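Local coordinates for antifreeze protein type II (Clupea harengus, PDB 2PY2) that probably binds ice in a calcium-dependent way, using a C-type lectin fold to check the growth of ice crystals in herring body fluids, at residues F16-L21 with E53-D58; D87-Q92 with G109-D114; T98-Q103 with T115-L120. All coordinates share one frame; numbering follows the deposited sequence.

Interaction 1. Residues F16-L21 with E53-D58; sequences FLFNPL and ELTSAD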
ATOM      1  N   PHE A  16      -3.217  -4.873  10.458  1.00 19.25           N
ATOM      2  CA  PHE A  16      -2.270  -4.809   9.352  1.00 18.58           C
ATOM      3  C   PHE A  16      -1.333  -5.997   9.305  1.00 19.00           C
ATOM      4  O   PHE A  16      -1.024  -6.608  10.333  1.00 18.53           O
ATOM      5  CB  PHE A  16      -1.437  -3.532   9.467  1.00 18.88           C
ATOM      6  CG  PHE A  16      -2.232  -2.273   9.309  1.00 18.89           C
ATOM      7  CD1 PHE A  16      -2.302  -1.627   8.078  1.00 15.00           C
ATOM      8  CD2 PHE A  16      -2.911  -1.727  10.393  1.00 17.98           C
ATOM      9  CE1 PHE A  16      -3.033  -0.458   7.933  1.00 16.19           C
ATOM     10  CE2 PHE A  16      -3.648  -0.552  10.258  1.00 19.45           C
ATOM     11  CZ  PHE A  16      -3.710   0.085   9.028  1.00 19.08           C
ATOM     12  N   LEU A  17      -0.871  -6.317   8.102  1.00 17.03           N
ATOM     13  CA  LEU A  17       0.054  -7.418   7.926  1.00 17.47           C
ATOM     14  C   LEU A  17       1.017  -7.118   6.794  1.00 16.62           C
ATOM     15  O   LEU A  17       0.617  -6.623   5.738  1.00 15.26           O
ATOM     16  CB  LEU A  17      -0.693  -8.718   7.622  1.00 18.60           C
ATOM     17  CG  LEU A  17       0.199  -9.952   7.445  1.00 22.74           C
ATOM     18  CD1 LEU A  17       0.872 -10.287   8.770  1.00 24.41           C
ATOM     19  CD2 LEU A  17      -0.631 -11.133   6.979  1.00 24.54           C
ATOM     20  N   PHE A  18       2.292  -7.401   7.040  1.00 15.15           N
ATOM     21  CA  PHE A  18       3.334  -7.216   6.047  1.00 16.77           C
ATOM     22  C   PHE A  18       3.529  -8.573   5.385  1.00 17.93           C
ATOM     23  O   PHE A  18       3.804  -9.570   6.063  1.00 17.18           O
ATOM     24  CB  PHE A  18       4.650  -6.771   6.705  1.00 16.37           C
ATOM     25  CG  PHE A  18       5.819  -6.697   5.750  1.00 18.25           C
ATOM     26  CD1 PHE A  18       5.869  -5.723   4.754  1.00 17.29           C
ATOM     27  CD2 PHE A  18       6.872  -7.598   5.851  1.00 18.71           C
ATOM     28  CE1 PHE A  18       6.956  -5.648   3.873  1.00 18.33           C
ATOM     29  CE2 PHE A  18       7.967  -7.532   4.975  1.00 19.48           C
ATOM     30  CZ  PHE A  18       8.008  -6.554   3.984  1.00 17.76           C
ATOM     31  N   ASN A  19       3.345  -8.615   4.070  1.00 15.27           N
ATOM     32  CA  ASN A  19       3.524  -9.844   3.304  1.00 16.14           C
ATOM     33  C   ASN A  19       4.867  -9.702   2.593  1.00 16.57           C
ATOM     34  O   ASN A  19       4.994  -8.934   1.644  1.00 15.85           O
ATOM     35  CB  ASN A  19       2.384  -9.989   2.290  1.00 16.86           C
ATOM     36  CG  ASN A  19       2.501 -11.237   1.450  1.00 18.81           C
ATOM     37  OD1 ASN A  19       3.368 -12.077   1.679  1.00 19.71           O
ATOM     38  ND2 ASN A  19       1.618 -11.369   0.463  1.00 19.25           N
ATOM     39  N   PRO A  20       5.899 -10.435   3.047  1.00 16.70           N
ATOM     40  CA  PRO A  20       7.208 -10.325   2.400  1.00 16.94           C
ATOM     41  C   PRO A  20       7.318 -10.953   1.013  1.00 17.24           C
ATOM     42  O   PRO A  20       8.256 -10.665   0.276  1.00 19.82           O
ATOM     43  CB  PRO A  20       8.147 -10.973   3.415  1.00 18.02           C
ATOM     44  CG  PRO A  20       7.286 -12.049   4.002  1.00 18.00           C
ATOM     45  CD  PRO A  20       5.959 -11.350   4.206  1.00 18.03           C
ATOM     46  N   LEU A  21       6.358 -11.795   0.649  1.00 18.13           N
ATOM     47  CA  LEU A  21       6.383 -12.450  -0.654  1.00 19.42           C
ATOM     48  C   LEU A  21       6.407 -11.431  -1.796  1.00 18.08           C
ATOM     49  O   LEU A  21       5.631 -10.483  -1.792  1.00 16.48           O
ATOM     50  CB  LEU A  21       5.164 -13.359  -0.783  1.00 22.90           C
ATOM     51  CG  LEU A  21       5.048 -14.241  -2.024  1.00 27.13           C
ATOM     52  CD1 LEU A  21       6.333 -15.030  -2.244  1.00 31.02           C
ATOM     53  CD2 LEU A  21       3.854 -15.182  -1.831  1.00 31.23           C
ATOM     54  N   GLU A  53       6.727   0.786  10.356  1.00 19.34           N
ATOM     55  CA  GLU A  53       7.311  -0.025  11.420  1.00 21.65           C
ATOM     56  C   GLU A  53       7.076  -1.520  11.213  1.00 21.72           C
ATOM     57  O   GLU A  53       7.632  -2.346  11.929  1.00 22.21           O
ATOM     58  CB  GLU A  53       6.764   0.409  12.781  1.00 25.82           C
ATOM     59  CG  GLU A  53       7.151   1.827  13.148  1.00 30.61           C
ATOM     60  CD  GLU A  53       6.556   2.276  14.462  1.00 35.12           C
ATOM     61  OE1 GLU A  53       5.321   2.163  14.631  1.00 37.52           O
ATOM     62  OE2 GLU A  53       7.328   2.749  15.321  1.00 39.82           O
ATOM     63  N   LEU A  54       6.254  -1.869  10.229  1.00 20.13           N
ATOM     64  CA  LEU A  54       5.984  -3.272   9.932  1.00 20.89           C
ATOM     65  C   LEU A  54       6.892  -3.781   8.817  1.00 20.88           C
ATOM     66  O   LEU A  54       6.929  -4.984   8.545  1.00 19.36           O
ATOM     67  CB  LEU A  54       4.531  -3.459   9.485  1.00 21.87           C
ATOM     68  CG  LEU A  54       3.413  -3.175  10.479  1.00 23.41           C
ATOM     69  CD1 LEU A  54       2.077  -3.499   9.835  1.00 25.15           C
ATOM     70  CD2 LEU A  54       3.620  -4.014  11.725  1.00 25.03           C
ATOM     71  N   THR A  55       7.630  -2.868   8.188  1.00 20.26           N
ATOM     72  CA  THR A  55       8.493  -3.216   7.063  1.00 20.72           C
ATOM     73  C   THR A  55       9.988  -3.402   7.354  1.00 22.23           C
ATOM     74  O   THR A  55      10.810  -3.358   6.440  1.00 20.62           O
ATOM     75  CB  THR A  55       8.317  -2.182   5.930  1.00 18.84           C
ATOM     76  OG1 THR A  55       8.773  -0.892   6.364  1.00 17.08           O
ATOM     77  CG2 THR A  55       6.846  -2.069   5.565  1.00 17.63           C
ATOM     78  N   SER A  56      10.321  -3.620   8.624  1.00 25.23           N
ATOM     79  CA  SER A  56      11.702  -3.852   9.067  1.00 26.80           C
ATOM     80  C   SER A  56      12.599  -2.622   9.066  1.00 28.57           C
ATOM     81  O   SER A  56      12.241  -1.568   8.531  1.00 28.86           O
ATOM     82  CB  SER A  56      12.356  -4.958   8.228  1.00 28.33           C
ATOM     83  OG  SER A  56      12.937  -4.449   7.038  1.00 27.13           O
ATOM     84  N   ALA A  57      13.774  -2.766   9.678  1.00 30.43           N
ATOM     85  CA  ALA A  57      14.742  -1.677   9.773  1.00 31.51           C
ATOM     86  C   ALA A  57      15.176  -1.148   8.411  1.00 31.37           C
ATOM     87  O   ALA A  57      15.694  -0.035   8.306  1.00 34.03           O
ATOM     88  CB  ALA A  57      15.970  -2.139  10.569  1.00 32.62           C
ATOM     89  N   ASP A  58      14.955  -1.940   7.367  1.00 31.18           N
ATOM     90  CA  ASP A  58      15.337  -1.540   6.012  1.00 30.49           C
ATOM     91  C   ASP A  58      14.236  -0.771   5.301  1.00 27.32           C
ATOM     92  O   ASP A  58      14.466  -0.210   4.232  1.00 26.81           O
ATOM     93  CB  ASP A  58      15.683  -2.766   5.173  1.00 34.37           C
ATOM     94  CG  ASP A  58      16.609  -3.706   5.886  1.00 40.59           C
ATOM     95  OD1 ASP A  58      17.059  -4.684   5.251  1.00 43.80           O
ATOM     96  OD2 ASP A  58      16.886  -3.470   7.086  1.00 43.18           O
TER
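The torsions of Leu-54 and Phe-18 bring the two side chains together. Leu-54 holds CG beside its own backbone N (chi1 -65°) and then runs straight on (chi2 -177°), carrying CD1 across to the strand, where it rests 3.5 Å from Phe-16 CB. Phe-18 does the reverse, with CG anti to the backbone N (chi1 174°), which lays the ring alongside Thr-55, the residue after Leu-54. Between these two reaches the backbones draw closest, and Phe-18 CB lies 3.4 Å from Leu-54 O, while the CB atoms of Phe-18 and Leu-54 are 4.3 Å apart. The ring meets that carbonyl oxygen obliquely. The side chains of Phe-18 and Thr-55 cross at about a right angle, with Thr-55 CG2 at the rim of the ring, 3.9 Å from Phe-18 CD1, and Thr-55 CA above one face near the rim. Pro-20 N lies over the rim of the opposite face. The contact is apolar, and Thr-55 divides its roles: the methyl meets the ring while OG1 bonds back to Lys-52 O. Phe-16 lends only its first side-chain carbon, since its ring leads away to meet that of Phe-50. The arrangement thus joins strand 14-20 to the loop that leaves helix 45-52 and heads for strand 62-64. Around it, Thr-55 OG1 is tied to Lys-52 of helix 45-52, Leu-54 touches Lys-9 of strand 9-11, and Phe-18 leans on Ser-122 and Ile-124 of strand 121-128 and on Ser-62 of strand 62-64.

Interaction 2. Residues D87-Q92 with G109-D114; sequences DWCAAQ and GKCWND. With CA (calcium ion), chain G.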
ATOM      1  N   ASP A  87       1.849  10.619   0.383  1.00 16.57           N
ATOM      2  CA  ASP A  87       3.231  10.804   0.796  1.00 17.85           C
ATOM      3  C   ASP A  87       4.120  10.656  -0.438  1.00 15.83           C
ATOM      4  O   ASP A  87       5.119   9.947  -0.423  1.00 15.95           O
ATOM      5  CB  ASP A  87       3.595   9.767   1.871  1.00 19.28           C
ATOM      6  CG  ASP A  87       4.998   9.960   2.424  1.00 23.54           C
ATOM      7  OD1 ASP A  87       5.438  11.123   2.551  1.00 24.21           O
ATOM      8  OD2 ASP A  87       5.655   8.950   2.752  1.00 25.30           O
ATOM      9  N   TRP A  88       3.748  11.352  -1.510  1.00 15.37           N
ATOM     10  CA  TRP A  88       4.486  11.287  -2.765  1.00 15.79           C
ATOM     11  C   TRP A  88       5.942  11.743  -2.713  1.00 17.25           C
ATOM     12  O   TRP A  88       6.282  12.728  -2.050  1.00 17.38           O
ATOM     13  CB  TRP A  88       3.776  12.117  -3.839  1.00 16.50           C
ATOM     14  CG  TRP A  88       2.383  11.672  -4.146  1.00 16.41           C
ATOM     15  CD1 TRP A  88       1.231  12.386  -3.972  1.00 16.98           C
ATOM     16  CD2 TRP A  88       1.997  10.422  -4.725  1.00 16.07           C
ATOM     17  NE1 TRP A  88       0.150  11.659  -4.410  1.00 16.32           N
ATOM     18  CE2 TRP A  88       0.594  10.450  -4.878  1.00 15.01           C
ATOM     19  CE3 TRP A  88       2.703   9.282  -5.132  1.00 13.56           C
ATOM     20  CZ2 TRP A  88      -0.118   9.380  -5.421  1.00 15.08           C
ATOM     21  CZ3 TRP A  88       1.990   8.217  -5.674  1.00 14.39           C
ATOM     22  CH2 TRP A  88       0.593   8.276  -5.812  1.00 12.51           C
ATOM     23  N   CYS A  89       6.798  11.012  -3.417  1.00 17.68           N
ATOM     24  CA  CYS A  89       8.201  11.375  -3.516  1.00 21.72           C
ATOM     25  C   CYS A  89       8.226  12.613  -4.408  1.00 22.47           C
ATOM     26  O   CYS A  89       7.218  12.960  -5.029  1.00 22.01           O
ATOM     27  CB  CYS A  89       9.009  10.276  -4.206  1.00 22.05           C
ATOM     28  SG  CYS A  89       9.323   8.749  -3.255  1.00 27.49           S
ATOM     29  N   ALA A  90       9.379  13.269  -4.488  1.00 24.60           N
ATOM     30  CA  ALA A  90       9.511  14.448  -5.334  1.00 25.95           C
ATOM     31  C   ALA A  90       9.196  14.055  -6.776  1.00 26.13           C
ATOM     32  O   ALA A  90       9.656  13.016  -7.248  1.00 26.59           O
ATOM     33  CB  ALA A  90      10.934  15.001  -5.243  1.00 28.27           C
ATOM     34  N   ALA A  91       8.405  14.886  -7.451  1.00 26.09           N
ATOM     35  CA  ALA A  91       8.014  14.673  -8.843  1.00 26.72           C
ATOM     36  C   ALA A  91       6.893  13.650  -9.021  1.00 26.27           C
ATOM     37  O   ALA A  91       6.341  13.513 -10.110  1.00 27.65           O
ATOM     38  CB  ALA A  91       9.227  14.263  -9.680  1.00 27.61           C
ATOM     39  N   GLN A  92       6.551  12.942  -7.949  1.00 23.29           N
ATOM     40  CA  GLN A  92       5.496  11.927  -7.994  1.00 20.03           C
ATOM     41  C   GLN A  92       4.149  12.528  -7.620  1.00 18.45           C
ATOM     42  O   GLN A  92       4.089  13.488  -6.851  1.00 18.05           O
ATOM     43  CB  GLN A  92       5.837  10.798  -7.023  1.00 17.44           C
ATOM     44  CG  GLN A  92       7.160  10.147  -7.344  1.00 20.86           C
ATOM     45  CD  GLN A  92       7.121   9.472  -8.682  1.00 21.63           C
ATOM     46  OE1 GLN A  92       6.325   8.569  -8.886  1.00 24.48           O
ATOM     47  NE2 GLN A  92       7.965   9.910  -9.608  1.00 25.97           N
ATOM     48  N   GLY A 109      14.153   8.515   0.257  1.00 20.08           N
ATOM     49  CA  GLY A 109      13.157   9.269   0.998  1.00 19.80           C
ATOM     50  C   GLY A 109      12.041   8.413   1.576  1.00 19.44           C
ATOM     51  O   GLY A 109      11.215   8.909   2.341  1.00 19.60           O
ATOM     52  N   LYS A 110      12.010   7.134   1.201  1.00 17.70           N
ATOM     53  CA  LYS A 110      10.991   6.198   1.680  1.00 17.80           C
ATOM     54  C   LYS A 110       9.578   6.773   1.529  1.00 17.05           C
ATOM     55  O   LYS A 110       8.777   6.747   2.463  1.00 18.07           O
ATOM     56  CB  LYS A 110      11.257   5.830   3.147  1.00 17.04           C
ATOM     57  CG  LYS A 110      12.625   5.204   3.404  1.00 18.25           C
ATOM     58  CD  LYS A 110      12.816   3.914   2.616  1.00 16.71           C
ATOM     59  CE  LYS A 110      14.127   3.217   2.980  1.00 17.28           C
ATOM     60  NZ  LYS A 110      14.241   1.894   2.305  1.00 14.68           N
ATOM     61  N   CYS A 111       9.278   7.266   0.332  1.00 16.40           N
ATOM     62  CA  CYS A 111       7.985   7.873   0.020  1.00 16.72           C
ATOM     63  C   CYS A 111       7.215   7.064  -1.033  1.00 14.44           C
ATOM     64  O   CYS A 111       7.631   5.962  -1.408  1.00 14.13           O
ATOM     65  CB  CYS A 111       8.217   9.296  -0.483  1.00 20.22           C
ATOM     66  SG  CYS A 111       9.787   9.419  -1.394  1.00 30.05           S
ATOM     67  N   TRP A 112       6.107   7.619  -1.514  1.00 11.92           N
ATOM     68  CA  TRP A 112       5.283   6.931  -2.515  1.00 11.79           C
ATOM     69  C   TRP A 112       5.678   7.261  -3.943  1.00 12.23           C
ATOM     70  O   TRP A 112       6.067   8.384  -4.267  1.00 11.93           O
ATOM     71  CB  TRP A 112       3.806   7.282  -2.359  1.00 10.88           C
ATOM     72  CG  TRP A 112       3.161   6.924  -1.054  1.00 12.57           C
ATOM     73  CD1 TRP A 112       3.753   6.393   0.053  1.00 12.26           C
ATOM     74  CD2 TRP A 112       1.793   7.148  -0.711  1.00 12.51           C
ATOM     75  NE1 TRP A 112       2.835   6.278   1.070  1.00 12.72           N
ATOM     76  CE2 TRP A 112       1.623   6.738   0.626  1.00 12.86           C
ATOM     77  CE3 TRP A 112       0.693   7.662  -1.408  1.00 13.57           C
ATOM     78  CZ2 TRP A 112       0.392   6.828   1.286  1.00 13.03           C
ATOM     79  CZ3 TRP A 112      -0.532   7.752  -0.749  1.00 14.82           C
ATOM     80  CH2 TRP A 112      -0.669   7.337   0.583  1.00 13.19           C
ATOM     81  N   ASN A 113       5.530   6.266  -4.807  1.00 13.62           N
ATOM     82  CA  ASN A 113       5.867   6.410  -6.206  1.00 14.02           C
ATOM     83  C   ASN A 113       4.857   5.567  -6.995  1.00 13.38           C
ATOM     84  O   ASN A 113       4.611   4.423  -6.615  1.00 14.89           O
ATOM     85  CB  ASN A 113       7.281   5.871  -6.394  1.00 18.77           C
ATOM     86  CG  ASN A 113       7.830   6.126  -7.758  1.00 24.68           C
ATOM     87  OD1 ASN A 113       7.209   5.783  -8.760  1.00 28.51           O
ATOM     88  ND2 ASN A 113       9.017   6.724  -7.814  1.00 26.98           N
ATOM     89  N   ASP A 114       4.234   6.110  -8.044  1.00 12.10           N
ATOM     90  CA  ASP A 114       3.330   5.248  -8.808  1.00 12.77           C
ATOM     91  C   ASP A 114       4.236   4.420  -9.724  1.00 11.94           C
ATOM     92  O   ASP A 114       5.149   4.941 -10.349  1.00 11.66           O
ATOM     93  CB  ASP A 114       2.212   6.036  -9.552  1.00 11.72           C
ATOM     94  CG  ASP A 114       2.706   7.229 -10.374  1.00 14.53           C
ATOM     95  OD1 ASP A 114       3.825   7.721 -10.183  1.00 15.90           O
ATOM     96  OD2 ASP A 114       1.921   7.711 -11.218  1.00 14.52           O
TER
HETATM   97 CA    CA G 901       6.072   7.113 -10.969  1.00 23.40          CA
HETATM   98  O   HOH W   1       4.198   6.481   3.518  1.00 27.81           O
HETATM   99  O   HOH W   2       8.398   9.375   3.792  1.00 31.23           O
HETATM  100  O   HOH W   3       8.590   6.308 -10.992  1.00 25.65           O
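Gln-92 OE1 is gripped twice: it is a ligand of the calcium ion and takes a weak hydrogen bond from Asp-114 N at 3.3 Å. Asn-113 OD1, 2.8 Å from calcium, comes in beside it, the two amide groups stacked with planes 25° apart. Asp-114 binds the calcium ion through OD1 (2.5 Å) and its backbone O (2.4 Å); Asp-94 and Glu-99 complete the protein ligands. Gln-92 to Asp-94 and Trp-112 to Asp-114 correspond to the QPD and WND motifs of galactose-type C-type lectins.

Away from the metal the backbones bridge once, Trp-112 N giving a hydrogen bond to Asp-87 O (2.8 Å) and Cys-89 N one to Trp-112 O (2.9 Å), next to the Cys-89 to Cys-111 disulfide. The Trp-112 indole has Asp-87 CB over one face of its five-membered ring (CH-pi) and turns its edge to the face of Trp-88, a T-shaped pair with planes at 84°. Asp-87 OD2 reaches Trp-112 NE1 through a water. Together these ties pin segment 87-92 of the loop that runs from strand 76-77 to strand 101-106 onto strand 111-115, whose neighbour is strand 101-106; there Ile-102 touches both tryptophans and Met-104 touches Trp-112.

Interaction 3. Residues T98-Q103 with T115-L120; sequences TECCIQ and TPCTHL. With CA (calcium ion), chain G.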
ATOM      1  N   THR A  98       0.697   3.723 -17.477  1.00 18.61           N
ATOM      2  CA  THR A  98       1.627   2.593 -17.512  1.00 19.50           C
ATOM      3  C   THR A  98       2.333   2.329 -16.176  1.00 18.02           C
ATOM      4  O   THR A  98       3.009   1.314 -16.018  1.00 18.16           O
ATOM      5  CB  THR A  98       2.698   2.771 -18.601  1.00 21.03           C
ATOM      6  OG1 THR A  98       3.452   3.960 -18.345  1.00 22.41           O
ATOM      7  CG2 THR A  98       2.048   2.865 -19.972  1.00 22.28           C
ATOM      8  N   GLU A  99       2.162   3.235 -15.217  1.00 16.37           N
ATOM      9  CA  GLU A  99       2.778   3.097 -13.891  1.00 14.96           C
ATOM     10  C   GLU A  99       1.734   3.650 -12.930  1.00 14.26           C
ATOM     11  O   GLU A  99       1.934   4.684 -12.297  1.00 15.36           O
ATOM     12  CB  GLU A  99       4.065   3.925 -13.836  1.00 18.17           C
ATOM     13  CG  GLU A  99       3.856   5.392 -14.165  1.00 21.77           C
ATOM     14  CD  GLU A  99       5.154   6.146 -14.373  1.00 24.07           C
ATOM     15  OE1 GLU A  99       6.080   5.976 -13.553  1.00 23.03           O
ATOM     16  OE2 GLU A  99       5.234   6.919 -15.351  1.00 23.83           O
ATOM     17  N   CYS A 100       0.630   2.923 -12.799  1.00 12.94           N
ATOM     18  CA  CYS A 100      -0.498   3.403 -12.019  1.00 12.57           C
ATOM     19  C   CYS A 100      -0.795   2.832 -10.633  1.00 11.78           C
ATOM     20  O   CYS A 100      -1.811   3.193 -10.035  1.00 11.60           O
ATOM     21  CB  CYS A 100      -1.751   3.293 -12.904  1.00 14.27           C
ATOM     22  SG  CYS A 100      -2.076   1.594 -13.493  1.00 18.41           S
ATOM     23  N   CYS A 101       0.082   1.970 -10.114  1.00 10.58           N
ATOM     24  CA  CYS A 101      -0.104   1.361  -8.796  1.00  9.79           C
ATOM     25  C   CYS A 101       0.823   2.027  -7.779  1.00  8.20           C
ATOM     26  O   CYS A 101       1.971   2.306  -8.096  1.00 10.91           O
ATOM     27  CB  CYS A 101       0.195  -0.142  -8.880  1.00 12.34           C
ATOM     28  SG  CYS A 101      -1.138  -1.081  -9.701  1.00 18.06           S
ATOM     29  N   ILE A 102       0.328   2.281  -6.567  1.00  9.43           N
ATOM     30  CA  ILE A 102       1.153   2.953  -5.549  1.00  9.31           C
ATOM     31  C   ILE A 102       2.079   2.030  -4.775  1.00  9.57           C
ATOM     32  O   ILE A 102       1.642   1.048  -4.184  1.00  9.94           O
ATOM     33  CB  ILE A 102       0.300   3.711  -4.504  1.00 10.04           C
ATOM     34  CG1 ILE A 102      -0.577   4.758  -5.192  1.00 11.81           C
ATOM     35  CG2 ILE A 102       1.220   4.432  -3.504  1.00  9.76           C
ATOM     36  CD1 ILE A 102      -1.469   5.537  -4.224  1.00 10.28           C
ATOM     37  N   GLN A 103       3.359   2.382  -4.774  1.00  9.51           N
ATOM     38  CA  GLN A 103       4.388   1.644  -4.054  1.00  9.13           C
ATOM     39  C   GLN A 103       4.893   2.588  -2.964  1.00 10.09           C
ATOM     40  O   GLN A 103       5.160   3.760  -3.244  1.00 11.91           O
ATOM     41  CB  GLN A 103       5.557   1.306  -4.985  1.00 10.12           C
ATOM     42  CG  GLN A 103       6.616   0.460  -4.315  1.00 11.69           C
ATOM     43  CD  GLN A 103       7.871   0.277  -5.159  1.00 13.02           C
ATOM     44  OE1 GLN A 103       8.820  -0.352  -4.713  1.00 15.43           O
ATOM     45  NE2 GLN A 103       7.880   0.830  -6.375  1.00 13.70           N
ATOM     46  N   THR A 115       4.029   3.111  -9.762  1.00 11.38           N
ATOM     47  CA  THR A 115       4.921   2.264 -10.544  1.00 12.93           C
ATOM     48  C   THR A 115       4.174   1.193 -11.325  1.00 12.61           C
ATOM     49  O   THR A 115       3.019   0.901 -11.037  1.00 11.01           O
ATOM     50  CB  THR A 115       6.035   1.635  -9.613  1.00 18.00           C
ATOM     51  OG1 THR A 115       5.850   0.225  -9.454  1.00 20.19           O
ATOM     52  CG2 THR A 115       6.025   2.298  -8.250  1.00 12.70           C
ATOM     53  N   PRO A 116       4.811   0.630 -12.359  1.00 12.72           N
ATOM     54  CA  PRO A 116       4.160  -0.412 -13.160  1.00 12.14           C
ATOM     55  C   PRO A 116       3.640  -1.527 -12.247  1.00 12.48           C
ATOM     56  O   PRO A 116       4.387  -2.095 -11.454  1.00 10.41           O
ATOM     57  CB  PRO A 116       5.279  -0.874 -14.088  1.00 13.03           C
ATOM     58  CG  PRO A 116       6.066   0.386 -14.293  1.00 12.95           C
ATOM     59  CD  PRO A 116       6.139   0.968 -12.907  1.00 13.83           C
ATOM     60  N   CYS A 117       2.358  -1.841 -12.364  1.00 12.00           N
ATOM     61  CA  CYS A 117       1.754  -2.850 -11.503  1.00 13.63           C
ATOM     62  C   CYS A 117       2.340  -4.247 -11.639  1.00 12.06           C
ATOM     63  O   CYS A 117       2.115  -5.086 -10.772  1.00 13.19           O
ATOM     64  CB  CYS A 117       0.246  -2.912 -11.740  1.00 14.68           C
ATOM     65  SG  CYS A 117      -0.602  -1.298 -11.654  1.00 17.78           S
ATOM     66  N   THR A 118       3.076  -4.509 -12.717  1.00 11.94           N
ATOM     67  CA  THR A 118       3.671  -5.831 -12.913  1.00 11.97           C
ATOM     68  C   THR A 118       4.957  -6.075 -12.128  1.00 12.17           C
ATOM     69  O   THR A 118       5.455  -7.198 -12.083  1.00 11.74           O
ATOM     70  CB  THR A 118       3.947  -6.110 -14.400  1.00 15.14           C
ATOM     71  OG1 THR A 118       4.659  -5.007 -14.970  1.00 16.10           O
ATOM     72  CG2 THR A 118       2.633  -6.311 -15.150  1.00 15.64           C
ATOM     73  N   HIS A 119       5.497  -5.030 -11.509  1.00 11.56           N
ATOM     74  CA  HIS A 119       6.727  -5.166 -10.724  1.00 12.33           C
ATOM     75  C   HIS A 119       6.464  -6.011  -9.492  1.00 11.76           C
ATOM     76  O   HIS A 119       5.404  -5.897  -8.885  1.00 11.64           O
ATOM     77  CB  HIS A 119       7.218  -3.791 -10.266  1.00 12.80           C
ATOM     78  CG  HIS A 119       7.871  -2.991 -11.347  1.00 10.68           C
ATOM     79  ND1 HIS A 119       7.704  -3.271 -12.687  1.00 15.06           N
ATOM     80  CD2 HIS A 119       8.666  -1.899 -11.287  1.00 12.79           C
ATOM     81  CE1 HIS A 119       8.370  -2.383 -13.406  1.00 11.82           C
ATOM     82  NE2 HIS A 119       8.963  -1.540 -12.579  1.00 16.20           N
ATOM     83  N   LEU A 120       7.437  -6.829  -9.101  1.00 11.63           N
ATOM     84  CA  LEU A 120       7.276  -7.668  -7.914  1.00 13.61           C
ATOM     85  C   LEU A 120       7.741  -6.946  -6.650  1.00 14.31           C
ATOM     86  O   LEU A 120       8.862  -6.456  -6.601  1.00 15.69           O
ATOM     87  CB  LEU A 120       8.092  -8.962  -8.054  1.00 15.56           C
ATOM     88  CG  LEU A 120       7.795  -9.906  -9.225  1.00 19.40           C
ATOM     89  CD1 LEU A 120       6.317 -10.202  -9.272  1.00 20.07           C
ATOM     90  CD2 LEU A 120       8.238  -9.289 -10.538  1.00 24.11           C
TER
HETATM   91 CA    CA G 901       6.072   7.113 -10.969  1.00 23.40          CA
HETATM   92  O   HOH W   4       0.944  -0.095 -14.408  1.00 18.14           O
HETATM   93  O   HOH W   3       8.590   6.308 -10.992  1.00 25.65           O
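Cys-101 and Cys-117 are joined by a disulfide whose S-S torsion is 94°, each sulfur set beside its own backbone N. Next to it, Cys-101 and Thr-115 form an antiparallel hydrogen-bonded pair: Thr-115 N donates to Cys-101 O at 2.8 Å, within the carbonyl plane, and Cys-101 N returns a longer bond of 3.3 Å to Thr-115 O. The extended chain of Gln-103 passes Thr-115 at a slant, its CB 3.4 Å from Thr-115 CG2. Pro-116 lies along the chain before the strand, its CD 3.7 Å from Glu-99 CB and its CA 3.5 Å from Thr-98 O in a CA-H...O contact. Glu-99 starts with CG between its backbone N and carbonyl carbon (chi1 56°) and sends OE1 to the calcium ion, 2.8 Å away. One water accepts from Cys-117 N at 3.0 Å and bonds weakly to Thr-98 O and Cys-100 N, bridging the two segments beside the Glu-99 and Pro-116 approach. In the outer layer Thr-96 OG1 holds Glu-99 OE2, Trp-25 packs on Cys-101 and Cys-117, and Cys-100 SG, 3.7 Å from Cys-117 SG, is bonded to Cys-69, so two disulfides pass side by side. A covalent cross-link, a backbone pair and a proline hold the backbone next to a carboxylate ligand, whose negative charge probably helps to offset the positive charge of the calcium ion.

Overall arrangement
Across the three contacts one small fold uses different chemistry in different places. Interaction 1 is apolar and metal-free, joining strand 14-20 to the loop after helix 45-52. Interactions 2 and 3 each contain a disulfide and share the calcium ion and one of its waters; their segments alternate along the chain, and strands 101-106 and 111-115 run as neighbours, with Asn-113 N 3.0 Å from Gln-103 O. All three are partly buried, yet half the touching residues of interaction 3 are buried, against two of nine in interaction 2. Interaction 1 reaches interaction 2 through Lys-110 NZ, which bonds to Asp-58 O and also to Leu-59 O, while about 6 Å separates its nearest atoms from interaction 3.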